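Local coordinates for protein L-asparagine oxygenase (Streptomyces coelicolor, PDB 2OG5) that hydroxylates free L-asparagine at C3, using iron(II), 2-oxoglutarate and dioxygen, to supply (2S,3S)-3-hydroxyasparagine for the calcium-dependent lipopeptide antibiotic, at residues R62-W68 with R124-A130; P116-V122 with Q156-P162; L133-A137 with Q328-V332; L195-P201 with G322-Q328. One frame throughout, in Å; residues are numbered along the deposited sequence.

Contact 1 (R62-W68 with R124-A130). With ACY (acetic acid), chain C.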
# COMPACT_ATOMS: atom_id res chain seq x y z
N ARG A 62 -16.42 -9.03 12.69
CA ARG A 62 -15.04 -9.26 12.30
C ARG A 62 -14.66 -8.21 11.27
O ARG A 62 -15.55 -7.61 10.67
CB ARG A 62 -14.90 -10.65 11.72
CG ARG A 62 -15.25 -11.76 12.69
CD ARG A 62 -14.84 -13.09 12.12
NE ARG A 62 -15.53 -13.34 10.86
CZ ARG A 62 -15.16 -14.23 9.96
NH1 ARG A 62 -14.10 -15.00 10.16
NH2 ARG A 62 -15.86 -14.36 8.84
N PRO A 63 -13.35 -8.00 11.06
CA PRO A 63 -12.87 -6.89 10.23
C PRO A 63 -13.55 -6.61 8.89
O PRO A 63 -13.67 -5.45 8.52
CB PRO A 63 -11.40 -7.25 10.02
CG PRO A 63 -11.02 -7.88 11.29
CD PRO A 63 -12.21 -8.71 11.67
N ASP A 64 -13.96 -7.63 8.14
CA ASP A 64 -14.62 -7.39 6.84
C ASP A 64 -16.09 -6.97 6.96
O ASP A 64 -16.69 -6.55 5.97
CB ASP A 64 -14.48 -8.60 5.93
CG ASP A 64 -13.03 -8.87 5.59
OD1 ASP A 64 -12.46 -8.11 4.79
OD2 ASP A 64 -12.45 -9.83 6.14
N ASP A 65 -16.64 -7.05 8.16
CA ASP A 65 -18.03 -6.64 8.40
C ASP A 65 -18.16 -5.13 8.52
O ASP A 65 -17.36 -4.47 9.18
CB ASP A 65 -18.58 -7.25 9.71
CG ASP A 65 -18.54 -8.76 9.72
OD1 ASP A 65 -18.47 -9.40 8.65
OD2 ASP A 65 -18.56 -9.32 10.84
N ALA A 66 -19.20 -4.56 7.91
CA ALA A 66 -19.41 -3.12 8.00
C ALA A 66 -19.46 -2.62 9.45
O ALA A 66 -18.97 -1.54 9.75
CB ALA A 66 -20.66 -2.70 7.24
N GLU A 67 -20.02 -3.41 10.36
CA GLU A 67 -20.13 -2.96 11.75
C GLU A 67 -18.76 -2.86 12.44
O GLU A 67 -18.59 -2.07 13.37
CB GLU A 67 -21.06 -3.87 12.56
CG GLU A 67 -20.53 -5.25 12.85
CD GLU A 67 -21.57 -6.14 13.48
OE1 GLU A 67 -22.09 -5.76 14.56
OE2 GLU A 67 -21.88 -7.19 12.89
N TRP A 68 -17.80 -3.66 11.99
CA TRP A 68 -16.45 -3.63 12.56
C TRP A 68 -15.72 -2.44 11.98
O TRP A 68 -15.00 -1.75 12.70
CB TRP A 68 -15.71 -4.93 12.25
CG TRP A 68 -14.68 -5.36 13.26
CD1 TRP A 68 -14.88 -6.24 14.29
CD2 TRP A 68 -13.29 -5.00 13.32
NE1 TRP A 68 -13.72 -6.42 14.99
CE2 TRP A 68 -12.73 -5.68 14.41
CE3 TRP A 68 -12.47 -4.16 12.56
CZ2 TRP A 68 -11.39 -5.55 14.77
CZ3 TRP A 68 -11.14 -4.05 12.91
CH2 TRP A 68 -10.62 -4.74 14.00
N ARG A 124 -9.03 -12.45 8.48
CA ARG A 124 -10.48 -12.46 8.60
C ARG A 124 -10.92 -12.27 10.05
O ARG A 124 -12.01 -11.76 10.30
CB ARG A 124 -11.07 -13.78 8.08
CG ARG A 124 -10.85 -14.05 6.60
CD ARG A 124 -11.64 -13.10 5.73
NE ARG A 124 -11.49 -13.39 4.30
CZ ARG A 124 -11.89 -12.57 3.33
NH1 ARG A 124 -12.49 -11.42 3.62
NH2 ARG A 124 -11.71 -12.90 2.06
N GLU A 125 -10.12 -12.72 11.00
CA GLU A 125 -10.46 -12.58 12.42
C GLU A 125 -10.01 -11.24 12.97
O GLU A 125 -9.05 -10.65 12.48
CB GLU A 125 -9.82 -13.70 13.24
CG GLU A 125 -10.32 -15.09 12.87
CD GLU A 125 -11.80 -15.27 13.13
OE1 GLU A 125 -12.34 -14.67 14.09
OE2 GLU A 125 -12.44 -16.04 12.37
N ALA A 126 -10.71 -10.76 14.00
CA ALA A 126 -10.31 -9.56 14.71
C ALA A 126 -8.91 -9.74 15.27
O ALA A 126 -8.55 -10.83 15.74
CB ALA A 126 -11.30 -9.24 15.84
N SER A 127 -8.11 -8.69 15.20
CA SER A 127 -6.74 -8.73 15.68
C SER A 127 -6.22 -7.32 15.87
O SER A 127 -6.82 -6.36 15.37
CB SER A 127 -5.84 -9.49 14.71
OG SER A 127 -5.57 -8.72 13.55
N LEU A 128 -5.10 -7.19 16.56
CA LEU A 128 -4.46 -5.90 16.78
C LEU A 128 -4.01 -5.26 15.45
O LEU A 128 -4.19 -4.05 15.23
CB LEU A 128 -3.27 -6.06 17.73
CG LEU A 128 -2.98 -4.92 18.69
CD1 LEU A 128 -4.17 -4.66 19.61
CD2 LEU A 128 -1.74 -5.27 19.51
N GLY A 129 -3.46 -6.07 14.55
CA GLY A 129 -3.03 -5.57 13.24
C GLY A 129 -4.19 -5.05 12.41
O GLY A 129 -4.09 -3.98 11.79
N ALA A 130 -5.28 -5.81 12.38
CA ALA A 130 -6.49 -5.34 11.69
C ALA A 130 -7.02 -4.05 12.30
O ALA A 130 -7.47 -3.16 11.59
CB ALA A 130 -7.58 -6.42 11.71
C ACY C . -9.78 -16.03 2.50
O ACY C . -10.17 -15.40 1.50
OXT ACY C . -10.22 -15.90 3.66
CH3 ACY C . -8.68 -17.02 2.27
O HOH W 1 -13.66 -10.62 8.40
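P63 and W68 meet A126 and A130 in a loop-to-helix contact at the helical flank of the jelly-roll fold: a type I turn, R62 to D65, and the helix start after it pack on the N-terminal end of helix 128-140. Proline suits the second position of the turn, whose phi near -60° its ring favours; P63 has -45°. Its CG rests on A130 CB at 3.8 Å, a small methyl that admits the ring, while the edge of the W68 indole faces the A130 carbonyl oxygen. S127 begins helix 128-140 as its N-cap, OG accepting from A130 N.

Two salt bridges lie beside this apolar centre. R62, bent at chi3 (-60°), turns its guanidinium so that NH1 meets E125 OE2 at 3.0 Å. R124 NH1 likewise lies 3.0 Å from D64 OD2, above the carboxylate plane, while D64 OD1 accepts from the backbone N of L154. R124 also grips an acetate, probably from the crystallisation liquor, which N151 shares. A water completes the joint, accepting from D64 N and donating both to D64 OD2 and, across the contact, to R124 O at 2.8 Å.

Contact 2 (P116-V122 with Q156-P162)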
# COMPACT_ATOMS: atom_id res chain seq x y z
N PRO A 116 2.37 -17.01 8.29
CA PRO A 116 1.63 -17.86 7.35
C PRO A 116 2.42 -18.15 6.08
O PRO A 116 3.25 -17.34 5.67
CB PRO A 116 0.38 -17.03 7.02
CG PRO A 116 0.26 -16.06 8.11
CD PRO A 116 1.63 -15.78 8.62
N ARG A 117 2.14 -19.30 5.46
CA ARG A 117 2.92 -19.80 4.34
C ARG A 117 2.04 -20.25 3.17
O ARG A 117 2.48 -21.04 2.33
CB ARG A 117 3.78 -20.96 4.84
CG ARG A 117 4.96 -21.27 3.98
CD ARG A 117 5.83 -22.34 4.60
NE ARG A 117 6.21 -21.99 5.96
CZ ARG A 117 6.63 -22.86 6.88
NH1 ARG A 117 6.75 -24.16 6.59
NH2 ARG A 117 6.93 -22.43 8.09
N VAL A 118 0.83 -19.73 3.09
CA VAL A 118 -0.11 -20.05 2.01
C VAL A 118 -0.35 -18.81 1.19
O VAL A 118 -0.27 -17.69 1.71
CB VAL A 118 -1.44 -20.60 2.55
CG1 VAL A 118 -1.19 -21.91 3.29
CG2 VAL A 118 -2.12 -19.60 3.46
N ASN A 119 -0.60 -18.99 -0.10
CA ASN A 119 -0.94 -17.86 -0.96
C ASN A 119 -2.37 -17.40 -0.67
O ASN A 119 -3.23 -18.21 -0.33
CB ASN A 119 -0.78 -18.23 -2.45
CG ASN A 119 -0.77 -17.00 -3.36
OD1 ASN A 119 -1.22 -17.06 -4.50
ND2 ASN A 119 -0.28 -15.89 -2.85
N GLY A 120 -2.61 -16.11 -0.79
CA GLY A 120 -3.95 -15.58 -0.54
C GLY A 120 -4.29 -15.43 0.94
O GLY A 120 -5.45 -15.22 1.30
N SER A 121 -3.27 -15.51 1.80
CA SER A 121 -3.44 -15.36 3.24
C SER A 121 -4.02 -13.97 3.57
O SER A 121 -3.51 -12.96 3.08
CB SER A 121 -2.05 -15.50 3.91
OG SER A 121 -2.15 -15.52 5.31
N VAL A 122 -5.10 -13.93 4.35
CA VAL A 122 -5.73 -12.67 4.76
C VAL A 122 -6.15 -12.73 6.23
O VAL A 122 -6.23 -13.81 6.82
CB VAL A 122 -6.96 -12.33 3.88
CG1 VAL A 122 -6.54 -12.14 2.44
CG2 VAL A 122 -8.01 -13.42 4.00
N GLN A 156 -4.74 -7.77 4.29
CA GLN A 156 -4.13 -8.83 3.48
C GLN A 156 -2.70 -9.08 3.94
O GLN A 156 -1.96 -8.14 4.25
CB GLN A 156 -4.14 -8.42 2.00
CG GLN A 156 -5.54 -8.01 1.52
CD GLN A 156 -5.61 -7.52 0.09
OE1 GLN A 156 -4.62 -7.53 -0.65
NE2 GLN A 156 -6.80 -7.07 -0.31
N ASP A 157 -2.30 -10.34 3.96
CA ASP A 157 -0.96 -10.70 4.40
C ASP A 157 0.04 -10.58 3.27
O ASP A 157 -0.25 -10.93 2.11
CB ASP A 157 -0.92 -12.13 4.95
CG ASP A 157 -1.69 -12.28 6.24
OD1 ASP A 157 -1.60 -11.40 7.10
OD2 ASP A 157 -2.39 -13.31 6.41
N VAL A 158 1.22 -10.06 3.60
CA VAL A 158 2.36 -10.06 2.68
C VAL A 158 3.40 -10.99 3.29
O VAL A 158 4.09 -10.62 4.25
CB VAL A 158 2.89 -8.64 2.47
CG1 VAL A 158 4.01 -8.63 1.44
CG2 VAL A 158 1.76 -7.70 2.04
N VAL A 159 3.47 -12.22 2.76
CA VAL A 159 4.31 -13.30 3.31
C VAL A 159 4.81 -14.17 2.17
O VAL A 159 4.08 -14.39 1.20
CB VAL A 159 3.52 -14.18 4.32
CG1 VAL A 159 3.10 -13.36 5.54
CG2 VAL A 159 2.29 -14.82 3.66
N PRO A 160 6.05 -14.66 2.27
CA PRO A 160 6.57 -15.48 1.17
C PRO A 160 6.00 -16.89 1.18
O PRO A 160 5.88 -17.49 2.24
CB PRO A 160 8.07 -15.50 1.45
CG PRO A 160 8.18 -15.38 2.94
CD PRO A 160 7.05 -14.47 3.34
N VAL A 161 5.68 -17.41 -0.01
CA VAL A 161 5.07 -18.73 -0.14
C VAL A 161 5.96 -19.64 -1.00
O VAL A 161 6.36 -19.23 -2.10
CB VAL A 161 3.70 -18.62 -0.82
CG1 VAL A 161 3.06 -19.98 -0.99
CG2 VAL A 161 2.77 -17.70 -0.01
N PRO A 162 6.26 -20.86 -0.52
CA PRO A 162 7.06 -21.79 -1.32
C PRO A 162 6.49 -22.03 -2.71
O PRO A 162 5.29 -22.27 -2.85
CB PRO A 162 7.03 -23.08 -0.49
CG PRO A 162 6.82 -22.63 0.89
CD PRO A 162 5.93 -21.43 0.80
O HOH W 2 5.87 -17.28 4.87
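The carbonyl oxygen of S121 is gripped by two donors, the backbone N of D157, 3.0 Å from S121 O, and the ammonium of K150. The first bond joins the loop 116-122 to strand 156-158, where V122 and Q156 form a single backbone bridge at the edge of the main sheet of the jelly roll. S121 takes hold of D157 a second time: with chi1 at -173° its hydroxyl swings over to the carboxylate and donates to it, S121 OG to D157 OD2 being 2.5 Å, so short that the exact length is doubtful. Serine fits because its side chain is small enough to sit beside D157 CB and still reach the acid.

Beyond this polar end the two chains continue side by side as loops. P116 O lies against the methyl groups of V159, and V161 spreads its branches over two successive carbonyls, CG1 at 3.5 Å from R117 O and CG2 at 3.5 Å from V118 O. One water ties the backbones, donating to P116 O and to P160 O. At the rim the R117 stem crosses the P162 ring.

D157 OD1, for its part, accepts from W326 NE1 and Q328 NE2. A buried carboxylate with three donors, one on OD2 and two on OD1, is consistent with an ionised aspartate, whose charge the three donors would help to stabilise.

Contact 3 (L133-A137 with Q328-V332)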
# COMPACT_ATOMS: atom_id res chain seq x y z
N LEU A 133 -4.73 -1.06 11.23
CA LEU A 133 -4.88 -0.74 9.81
C LEU A 133 -6.24 -0.14 9.50
O LEU A 133 -6.32 0.83 8.75
CB LEU A 133 -4.63 -1.97 8.94
CG LEU A 133 -3.16 -2.33 8.77
CD1 LEU A 133 -3.04 -3.78 8.27
CD2 LEU A 133 -2.44 -1.38 7.80
N LEU A 134 -7.32 -0.72 10.03
CA LEU A 134 -8.64 -0.25 9.63
C LEU A 134 -8.97 1.10 10.30
O LEU A 134 -9.65 1.94 9.71
CB LEU A 134 -9.72 -1.31 9.86
CG LEU A 134 -9.58 -2.55 8.95
CD1 LEU A 134 -10.75 -3.53 9.14
CD2 LEU A 134 -9.46 -2.18 7.48
N MET A 135 -8.47 1.33 11.51
CA MET A 135 -8.62 2.65 12.14
C MET A 135 -7.93 3.71 11.28
O MET A 135 -8.52 4.73 10.94
CB MET A 135 -8.07 2.68 13.57
CG MET A 135 -8.93 1.94 14.57
SD MET A 135 -8.40 2.13 16.29
CE MET A 135 -6.83 1.24 16.29
N THR A 136 -6.69 3.45 10.89
CA THR A 136 -5.94 4.43 10.09
C THR A 136 -6.60 4.65 8.73
O THR A 136 -6.65 5.78 8.25
CB THR A 136 -4.48 4.01 9.89
OG1 THR A 136 -3.90 3.71 11.17
CG2 THR A 136 -3.68 5.13 9.22
N ALA A 137 -7.10 3.59 8.11
CA ALA A 137 -7.79 3.72 6.83
C ALA A 137 -8.98 4.66 6.95
O ALA A 137 -9.23 5.49 6.08
CB ALA A 137 -8.24 2.35 6.32
N GLN A 328 1.09 -6.76 7.06
CA GLN A 328 -0.32 -6.73 6.67
C GLN A 328 -0.60 -5.42 5.94
O GLN A 328 -0.04 -4.37 6.27
CB GLN A 328 -1.23 -6.95 7.88
CG GLN A 328 -1.13 -8.40 8.34
CD GLN A 328 -2.07 -8.79 9.46
OE1 GLN A 328 -2.35 -7.99 10.37
NE2 GLN A 328 -2.53 -10.03 9.41
N ARG A 329 -1.44 -5.52 4.92
CA ARG A 329 -1.68 -4.45 3.98
C ARG A 329 -3.15 -4.10 3.92
O ARG A 329 -4.02 -4.97 3.83
CB ARG A 329 -1.20 -4.87 2.59
CG ARG A 329 -1.30 -3.76 1.56
CD ARG A 329 -0.81 -4.21 0.23
NE ARG A 329 -1.68 -5.24 -0.32
CZ ARG A 329 -1.39 -5.96 -1.39
NH1 ARG A 329 -0.25 -5.78 -2.04
NH2 ARG A 329 -2.24 -6.89 -1.80
N THR A 330 -3.43 -2.79 3.91
CA THR A 330 -4.76 -2.27 3.66
C THR A 330 -4.68 -1.09 2.70
O THR A 330 -3.80 -0.25 2.80
CB THR A 330 -5.43 -1.83 4.96
OG1 THR A 330 -5.64 -2.99 5.75
CG2 THR A 330 -6.75 -1.13 4.72
N PHE A 331 -5.61 -1.09 1.74
CA PHE A 331 -5.77 0.00 0.78
C PHE A 331 -6.73 1.05 1.31
O PHE A 331 -7.73 0.72 1.98
CB PHE A 331 -6.33 -0.52 -0.53
CG PHE A 331 -5.50 -1.61 -1.18
CD1 PHE A 331 -4.12 -1.53 -1.22
CD2 PHE A 331 -6.12 -2.71 -1.76
CE1 PHE A 331 -3.37 -2.51 -1.83
CE2 PHE A 331 -5.37 -3.70 -2.37
CZ PHE A 331 -3.99 -3.59 -2.42
N VAL A 332 -6.45 2.32 1.00
CA VAL A 332 -7.32 3.43 1.34
C VAL A 332 -7.82 4.13 0.09
O VAL A 332 -7.04 4.42 -0.83
CB VAL A 332 -6.58 4.46 2.19
CG1 VAL A 332 -7.52 5.57 2.64
CG2 VAL A 332 -5.95 3.76 3.40
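Helix 133-137 runs almost parallel to strand 328-332, their N-to-C directions 17° apart and their axes 8.8 Å from each other at closest approach, so that L133 lies across from T330 and A137 from V332. This is a helix laid along a strand on the outer side of the main jelly-roll sheet. Alternation along the strand sorts its side chains: Q328, T330 and V332 point to the helix, R329 and F331 away from it, where R329 binds the substrate L-asparagine.

No hydrogen bond joins the two segments. L133, a long branched side chain, reaches back to Q328, its CD1 lying 3.7 Å from Q328 CB and equally near Q328 O. L133 and T330 lie alongside, pointing opposite ways, with L133 CB 3.5 Å from T330 OG1. The torsion of T330, chi1 -66°, sets OG1 beside its own backbone N, and there the hydroxyl bonds to L154 O; the same rotation sends CG2 to the helix, 4.0 Å from L134 CD2. Threonine thus serves both a polar and an apolar neighbour in a buried place. A137 has only a methyl, which lets the helix come near enough for its backbone to touch valine.

On the opposite face of the strand, Q156 OE1 bonds to R329 NH2, and F331 CZ lies over the rim of the R329 guanidinium. Where helix and strand are closest in backbone, the valine branches divide the work: V332 CG2 packs on A137 CB at 4.0 Å, and V332 CG1 touches A137 O at 3.8 Å.

Contact 4 (L195-P201 with G322-Q328)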
# COMPACT_ATOMS: atom_id res chain seq x y z
N LEU A 195 1.73 -2.52 7.40
CA LEU A 195 2.07 -2.63 8.82
C LEU A 195 2.97 -3.84 9.02
O LEU A 195 2.61 -4.96 8.65
CB LEU A 195 0.81 -2.79 9.67
CG LEU A 195 0.97 -3.00 11.18
CD1 LEU A 195 1.61 -1.77 11.85
CD2 LEU A 195 -0.37 -3.36 11.81
N CYS A 196 4.14 -3.63 9.61
CA CYS A 196 5.08 -4.72 9.82
C CYS A 196 4.78 -5.45 11.13
O CYS A 196 4.76 -4.86 12.20
CB CYS A 196 6.51 -4.20 9.85
SG CYS A 196 7.73 -5.48 10.17
N LEU A 197 4.53 -6.75 11.01
CA LEU A 197 4.34 -7.61 12.18
C LEU A 197 5.64 -8.30 12.58
O LEU A 197 5.94 -8.45 13.76
CB LEU A 197 3.27 -8.67 11.88
CG LEU A 197 1.85 -8.16 11.61
CD1 LEU A 197 0.91 -9.34 11.44
CD2 LEU A 197 1.34 -7.23 12.70
N ARG A 198 6.39 -8.73 11.58
CA ARG A 198 7.65 -9.43 11.81
C ARG A 198 8.60 -8.99 10.70
O ARG A 198 8.25 -9.03 9.53
CB ARG A 198 7.41 -10.94 11.77
CG ARG A 198 8.60 -11.80 12.09
CD ARG A 198 8.20 -13.25 12.26
NE ARG A 198 7.56 -13.51 13.55
CZ ARG A 198 6.43 -14.20 13.73
NH1 ARG A 198 5.76 -14.73 12.71
NH2 ARG A 198 5.98 -14.38 14.96
N ALA A 199 9.79 -8.51 11.08
CA ALA A 199 10.78 -8.09 10.11
C ALA A 199 11.36 -9.29 9.36
O ALA A 199 11.33 -10.41 9.86
CB ALA A 199 11.89 -7.31 10.79
N ASP A 200 11.89 -9.05 8.17
CA ASP A 200 12.70 -10.06 7.47
C ASP A 200 13.94 -10.34 8.30
O ASP A 200 14.80 -9.47 8.40
CB ASP A 200 13.13 -9.56 6.10
CG ASP A 200 14.22 -10.43 5.47
OD1 ASP A 200 14.26 -11.66 5.68
OD2 ASP A 200 15.07 -9.85 4.75
N PRO A 201 14.06 -11.54 8.87
CA PRO A 201 15.22 -11.80 9.72
C PRO A 201 16.54 -11.89 8.96
O PRO A 201 17.60 -11.81 9.58
CB PRO A 201 14.89 -13.16 10.35
CG PRO A 201 14.05 -13.84 9.35
CD PRO A 201 13.20 -12.74 8.77
N GLY A 322 8.61 -20.31 9.58
CA GLY A 322 7.67 -19.57 10.42
C GLY A 322 8.21 -18.26 10.96
O GLY A 322 7.51 -17.57 11.69
N THR A 323 9.44 -17.91 10.59
CA THR A 323 10.11 -16.71 11.12
C THR A 323 10.27 -15.60 10.07
O THR A 323 10.85 -14.56 10.35
CB THR A 323 11.50 -17.03 11.74
OG1 THR A 323 12.43 -17.37 10.71
CG2 THR A 323 11.40 -18.20 12.75
N ASP A 324 9.76 -15.83 8.87
CA ASP A 324 9.92 -14.87 7.78
C ASP A 324 9.12 -13.57 7.94
O ASP A 324 8.21 -13.47 8.76
CB ASP A 324 9.54 -15.50 6.43
CG ASP A 324 10.56 -16.52 5.95
OD1 ASP A 324 11.74 -16.13 5.77
OD2 ASP A 324 10.17 -17.68 5.72
N ARG A 325 9.54 -12.59 7.13
CA ARG A 325 8.88 -11.30 6.96
C ARG A 325 7.36 -11.44 6.90
O ARG A 325 6.86 -12.25 6.15
CB ARG A 325 9.38 -10.71 5.63
CG ARG A 325 8.99 -9.28 5.31
CD ARG A 325 9.64 -8.89 3.97
NE ARG A 325 9.57 -7.47 3.63
CZ ARG A 325 8.72 -6.93 2.76
NH1 ARG A 325 7.79 -7.67 2.15
NH2 ARG A 325 8.77 -5.64 2.52
N TRP A 326 6.65 -10.62 7.67
CA TRP A 326 5.19 -10.63 7.70
C TRP A 326 4.70 -9.19 7.79
O TRP A 326 4.89 -8.54 8.82
CB TRP A 326 4.68 -11.42 8.91
CG TRP A 326 3.19 -11.68 8.95
CD1 TRP A 326 2.24 -11.23 8.07
CD2 TRP A 326 2.49 -12.43 9.94
NE1 TRP A 326 1.00 -11.68 8.45
CE2 TRP A 326 1.12 -12.41 9.59
CE3 TRP A 326 2.87 -13.15 11.09
CZ2 TRP A 326 0.14 -13.06 10.34
CZ3 TRP A 326 1.89 -13.79 11.84
CH2 TRP A 326 0.54 -13.74 11.46
N LEU A 327 4.11 -8.69 6.70
CA LEU A 327 3.39 -7.41 6.74
C LEU A 327 1.92 -7.68 6.57
O LEU A 327 1.53 -8.70 6.00
CB LEU A 327 3.83 -6.46 5.62
CG LEU A 327 5.30 -6.38 5.25
CD1 LEU A 327 5.52 -5.41 4.08
CD2 LEU A 327 6.16 -5.98 6.45
N GLN A 328 1.09 -6.76 7.06
CA GLN A 328 -0.32 -6.73 6.67
C GLN A 328 -0.60 -5.42 5.94
O GLN A 328 -0.04 -4.37 6.27
CB GLN A 328 -1.23 -6.95 7.88
CG GLN A 328 -1.13 -8.40 8.34
CD GLN A 328 -2.07 -8.79 9.46
OE1 GLN A 328 -2.35 -7.99 10.37
NE2 GLN A 328 -2.53 -10.03 9.41
O HOH W 3 11.92 -13.31 5.58
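A classic beta bulge marks this antiparallel pairing of the jelly-roll sheet: L197 and R198 both stand opposite W326, just beside R325, which binds 2-oxoglutarate. W326 O accepts from two successive amides, L197 N at 2.9 Å and R198 N at 3.1 Å, and W326 N returns a bond to R198 O. On the C196 side of the bulge, L195 and Q328 form a regular hydrogen-bonded pair.

The extra residue lets L197 reach the same side as W326. Its CD1 methyl sits over the indole face, 3.7 Å from the centroid of the five-membered ring and 14° off the ring normal, a CH-pi contact; it also touches the Q328 amide carbon, CD, at 3.6 Å. A leucine suits this, being long enough to lay a methyl over the ring. R198 comes to the ring edge instead, NH1 3.7 Å from W326 CE3, while that nitrogen bonds to T115 OG1 and P113 O. On the other side of the strands L327 CD2 packs on C196. Beyond the bulge a water joins D200 OD1, D324 OD1 and R325 N, tying the segments together; D200 also bonds to T202 and D324 to Y320 N.

L195 rests on V132 and L133 of helix 128-140. L327 hydrogen-bonds to V158 through the backbone, so strand 326-333 lies between strands 156-158 and 191-196; C196 bonds through its backbone to G299 and E300.

How the contacts relate
From the N terminus, contact 1 closes the first loop, bringing the turn at 62-68 back to the start of helix 128-140. Contact 2 opens inside that loop, at 116-122, and closes beyond it, at 156-162, so the two cross. Contact 3 in turn opens within the span of contact 2, at 133-137, crosses it, and ends on strand 326-333. The whole of contact 4 falls within contact 3's long loop, and the two share Q328. Helix 128-140 links contacts 1 and 3. Strand 326-333 is where contacts 3 and 4 meet, and its neighbour 156-158 brings in contact 2, joining the helical flank to the substrate-binding face.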